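Local coordinates for cytidine deaminase (Burkholderia pseudomallei, PDB 3DMO), which probably salvages nucleosides by the zinc-dependent hydrolytic deamination of cytidine and 2'-deoxycytidine to uridine and 2'-deoxyuridine, at residues 32-37 against 83-88; 42-47 against 73-78. One frame throughout, in Å; residues are numbered along the deposited sequence.

How the contacts relate
Both contacts reach the same mixed sheet of the cytidine deaminase fold, with centres about 18 Å apart. Contact 1 pairs strand 34-40 with strand 80-87 in the buried middle of that sheet; contact 2 lies at its border, where the turn leading into strand 45-49 meets the loop after helix 62-72. Strands 34-40 and 45-49 are sheet neighbours, and the contacts touch there: CB of Ala37 lies 4.1 Å from O of Phe46. Contact 1 is the one near the active site, the side chain of Val34 being about 7 Å from a zinc ion. In contact 2, the Phe46 side chain is about 11 Å from that of Glu63, the predicted proton donor.

Contact 1. Residues 32-37 against 83-88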
# COMPACT_ATOMS: atom_id res chain seq x y z
N PHE A 32 10.41 -8.53 13.15
CA PHE A 32 9.17 -8.80 13.85
C PHE A 32 8.35 -9.76 13.00
O PHE A 32 7.72 -9.36 12.03
CB PHE A 32 8.40 -7.49 14.07
CG PHE A 32 7.17 -7.63 14.93
CD1 PHE A 32 7.27 -7.69 16.32
CD2 PHE A 32 5.90 -7.69 14.34
CE1 PHE A 32 6.13 -7.81 17.11
CE2 PHE A 32 4.75 -7.81 15.13
CZ PHE A 32 4.87 -7.87 16.52
N LYS A 33 8.41 -11.04 13.35
CA LYS A 33 7.74 -12.09 12.59
C LYS A 33 6.29 -12.24 13.02
O LYS A 33 5.97 -12.29 14.21
CB LYS A 33 8.47 -13.41 12.74
CG LYS A 33 9.88 -13.41 12.15
CD LYS A 33 10.49 -14.80 12.20
CE LYS A 33 11.84 -14.79 11.50
NZ LYS A 33 12.50 -16.13 11.52
N VAL A 34 5.40 -12.32 12.02
CA VAL A 34 3.98 -12.52 12.27
C VAL A 34 3.52 -13.73 11.45
O VAL A 34 4.00 -13.94 10.33
CB VAL A 34 3.12 -11.27 11.91
CG1 VAL A 34 1.65 -11.47 12.30
CG2 VAL A 34 3.65 -10.01 12.59
N GLY A 35 2.62 -14.52 12.02
CA GLY A 35 2.02 -15.63 11.29
C GLY A 35 0.51 -15.57 11.33
O GLY A 35 -0.08 -15.03 12.27
N ALA A 36 -0.12 -16.14 10.31
CA ALA A 36 -1.56 -16.26 10.27
C ALA A 36 -1.93 -17.60 9.67
O ALA A 36 -1.18 -18.17 8.88
CB ALA A 36 -2.18 -15.13 9.45
N ALA A 37 -3.08 -18.12 10.07
CA ALA A 37 -3.60 -19.33 9.48
C ALA A 37 -5.09 -19.17 9.26
O ALA A 37 -5.83 -18.82 10.18
CB ALA A 37 -3.32 -20.53 10.36
N ILE A 83 -9.74 -17.06 10.92
CA ILE A 83 -8.32 -16.75 10.77
C ILE A 83 -7.69 -16.57 12.15
O ILE A 83 -8.28 -15.94 13.02
CB ILE A 83 -8.09 -15.50 9.86
CG1 ILE A 83 -6.61 -15.33 9.49
CG2 ILE A 83 -8.71 -14.24 10.47
CD1 ILE A 83 -6.37 -14.27 8.41
N ALA A 84 -6.53 -17.20 12.37
CA ALA A 84 -5.72 -16.98 13.59
C ALA A 84 -4.51 -16.13 13.23
O ALA A 84 -3.93 -16.32 12.17
CB ALA A 84 -5.27 -18.31 14.20
N VAL A 85 -4.15 -15.19 14.10
CA VAL A 85 -2.98 -14.32 13.88
C VAL A 85 -2.13 -14.33 15.15
O VAL A 85 -2.67 -14.25 16.27
CB VAL A 85 -3.41 -12.85 13.54
CG1 VAL A 85 -2.22 -12.04 12.97
CG2 VAL A 85 -4.59 -12.83 12.57
N VAL A 86 -0.80 -14.44 14.99
CA VAL A 86 0.11 -14.52 16.15
C VAL A 86 1.38 -13.69 15.93
O VAL A 86 1.95 -13.68 14.84
CB VAL A 86 0.45 -16.01 16.50
CG1 VAL A 86 1.15 -16.74 15.34
CG2 VAL A 86 1.29 -16.09 17.76
N GLY A 87 1.81 -12.99 16.97
CA GLY A 87 3.11 -12.33 16.98
C GLY A 87 3.67 -12.27 18.39
O GLY A 87 2.99 -12.66 19.34
N GLU A 88 4.89 -11.77 18.52
CA GLU A 88 5.55 -11.62 19.82
C GLU A 88 5.13 -10.29 20.47
O GLU A 88 5.90 -9.32 20.50
CB GLU A 88 7.08 -11.71 19.65
CG GLU A 88 7.87 -11.75 20.96
CD GLU A 88 7.65 -13.04 21.74
OE1 GLU A 88 6.96 -13.00 22.78
OE2 GLU A 88 8.18 -14.09 21.29
O HOH W 1 6.80 -11.35 16.48
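Gly35 and Val86 hold each other by two backbone hydrogen bonds: Gly35 N reaches Val86 O at 3.0 Å, nearly straight at 169°, and Val86 N returns to Gly35 O at 2.9 Å. Two residues along, Ala37 and Ala84 form the next hydrogen-bonded antiparallel pair, the bond from Ala84 N to Ala37 O measuring 2.8 Å. Between these two, Ala36 and Val85 make a non-hydrogen-bonded pair, and CA of Ala36 comes within 3.0 Å of Ala84 O in a CA-H...O contact. Beyond Gly87 the chains part and a water takes over, donating to Lys33 O and accepting from Glu88 N; it also sits over one face of the Phe32 ring, toward the rim. The edge of that ring meets Glu88 O, with CE1 3.7 Å away.

On the face shared by Val34, Ala36 and Val85, CG1 of Val34 meets CG1 of Val85 at 4.0 Å, the two side chains crossing at a slant. With CG1 of Val34 anti to its own N (chi1 -175°), that methyl also lies 3.4 Å from Val86 O. This face packs on helix 62-72, where Val85 touches Glu63, the predicted proton donor; Ala37, Ala84 and Val86 face helix 11-22. The chemistry is thus divided: backbone bonds fix the two strands, while small apolar groups lie between them and the helix carrying the probable catalytic glutamate.

Contact 2. Residues 42-47 against 73-78; sequences DGKVFH and AGYRPG
Asp42 accepts a hydrogen bond from the hydroxyl of Tyr75, with OD2 2.8 Å from OH and using its syn lone pair. The carboxylate comes in at the edge of the tyrosine ring, the two planes 69° apart. CG of Asp42 stands between the backbone N and the carbonyl carbon (chi1 65°), which turns the acid toward the phenol. OD2 is also hydrogen-bonded to OG1 of Thr40, its stronger partner, so one oxygen links the turn to both the strand before it and the loop across. Lys44 follows, its aliphatic part crossing the Tyr75 side chain at about a right angle; CD of the lysine lies 3.6 Å from the tyrosine OH. Phe46 then supplies the apolar half of the contact. Its CZ rests 3.6 Å from CB of Ala73, and its CE2 lies 3.7 Å from CE2 of Tyr75. The two rings meet obliquely, centroids 5.6 Å apart and planes at 72°.

Helix 62-72 ends in a Schellman motif at Gly74, after which the chain brings Tyr75 across to the turn. Tyr75 and Phe46 both also touch Thr40 of strand 34-40, to which Phe46 is joined by backbone hydrogen bonding at Leu38. The contact therefore ties the loop between helix 62-72 and strand 80-87 to the hairpin formed by strands 34-40 and 45-49.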
# COMPACT_ATOMS: atom_id res chain seq x y z
N ASP A 42 -14.44 -25.46 3.41
CA ASP A 42 -14.26 -26.91 3.27
C ASP A 42 -13.09 -27.46 4.10
O ASP A 42 -12.63 -28.58 3.89
CB ASP A 42 -14.16 -27.31 1.78
CG ASP A 42 -12.94 -26.74 1.07
OD1 ASP A 42 -12.75 -27.09 -0.12
OD2 ASP A 42 -12.17 -25.96 1.68
N GLY A 43 -12.60 -26.65 5.04
CA GLY A 43 -11.62 -27.10 6.02
C GLY A 43 -10.15 -27.02 5.64
O GLY A 43 -9.29 -27.48 6.39
N LYS A 44 -9.86 -26.45 4.47
CA LYS A 44 -8.48 -26.25 4.02
C LYS A 44 -7.84 -25.10 4.79
O LYS A 44 -8.48 -24.08 5.06
CB LYS A 44 -8.45 -25.98 2.53
CG LYS A 44 -7.09 -26.19 1.88
CD LYS A 44 -7.26 -26.40 0.38
CE LYS A 44 -6.05 -27.11 -0.23
NZ LYS A 44 -4.84 -26.24 -0.25
N VAL A 45 -6.56 -25.27 5.13
CA VAL A 45 -5.82 -24.28 5.90
C VAL A 45 -4.76 -23.61 5.03
O VAL A 45 -4.04 -24.29 4.30
CB VAL A 45 -5.20 -24.91 7.17
CG1 VAL A 45 -4.31 -23.91 7.91
CG2 VAL A 45 -6.30 -25.41 8.08
N PHE A 46 -4.70 -22.28 5.10
CA PHE A 46 -3.68 -21.52 4.39
C PHE A 46 -2.81 -20.75 5.39
O PHE A 46 -3.34 -20.04 6.25
CB PHE A 46 -4.32 -20.55 3.39
CG PHE A 46 -4.93 -21.25 2.21
CD1 PHE A 46 -4.19 -21.44 1.04
CD2 PHE A 46 -6.23 -21.74 2.27
CE1 PHE A 46 -4.74 -22.10 -0.05
CE2 PHE A 46 -6.78 -22.40 1.18
CZ PHE A 46 -6.03 -22.57 0.01
N HIS A 47 -1.49 -20.90 5.26
CA HIS A 47 -0.51 -20.16 6.05
C HIS A 47 -0.27 -18.79 5.42
O HIS A 47 -0.25 -18.65 4.20
CB HIS A 47 0.83 -20.88 6.07
CG HIS A 47 0.88 -22.06 6.99
ND1 HIS A 47 -0.20 -22.46 7.75
CD2 HIS A 47 1.88 -22.93 7.26
CE1 HIS A 47 0.14 -23.53 8.45
NE2 HIS A 47 1.40 -23.83 8.17
N ALA A 73 -5.93 -19.79 -4.81
CA ALA A 73 -6.34 -21.19 -4.87
C ALA A 73 -7.82 -21.37 -5.25
O ALA A 73 -8.31 -22.49 -5.32
CB ALA A 73 -6.03 -21.89 -3.52
N GLY A 74 -8.53 -20.27 -5.50
CA GLY A 74 -9.91 -20.33 -5.97
C GLY A 74 -10.97 -20.15 -4.90
O GLY A 74 -12.15 -20.39 -5.15
N TYR A 75 -10.57 -19.73 -3.71
CA TYR A 75 -11.54 -19.39 -2.67
C TYR A 75 -11.96 -17.96 -2.90
O TYR A 75 -11.15 -17.15 -3.39
CB TYR A 75 -10.99 -19.65 -1.27
CG TYR A 75 -10.85 -21.13 -1.02
CD1 TYR A 75 -11.92 -21.85 -0.50
CD2 TYR A 75 -9.69 -21.79 -1.35
CE1 TYR A 75 -11.82 -23.23 -0.31
CE2 TYR A 75 -9.56 -23.16 -1.16
CZ TYR A 75 -10.64 -23.86 -0.64
OH TYR A 75 -10.54 -25.22 -0.44
N ARG A 76 -13.21 -17.66 -2.60
CA ARG A 76 -13.81 -16.38 -2.94
C ARG A 76 -14.30 -15.68 -1.68
O ARG A 76 -14.41 -16.30 -0.63
CB ARG A 76 -14.95 -16.64 -3.93
CG ARG A 76 -14.43 -17.12 -5.29
CD ARG A 76 -15.45 -17.99 -5.99
NE ARG A 76 -15.64 -19.26 -5.27
CZ ARG A 76 -16.33 -20.29 -5.74
NH1 ARG A 76 -16.88 -20.24 -6.95
NH2 ARG A 76 -16.45 -21.40 -5.00
N PRO A 77 -14.56 -14.36 -1.76
CA PRO A 77 -15.08 -13.70 -0.56
C PRO A 77 -16.23 -14.44 0.10
O PRO A 77 -17.18 -14.87 -0.58
CB PRO A 77 -15.54 -12.35 -1.09
CG PRO A 77 -14.60 -12.07 -2.23
CD PRO A 77 -14.36 -13.42 -2.88
N GLY A 78 -16.14 -14.59 1.41
CA GLY A 78 -17.18 -15.26 2.19
C GLY A 78 -16.97 -16.75 2.38
O GLY A 78 -17.76 -17.40 3.06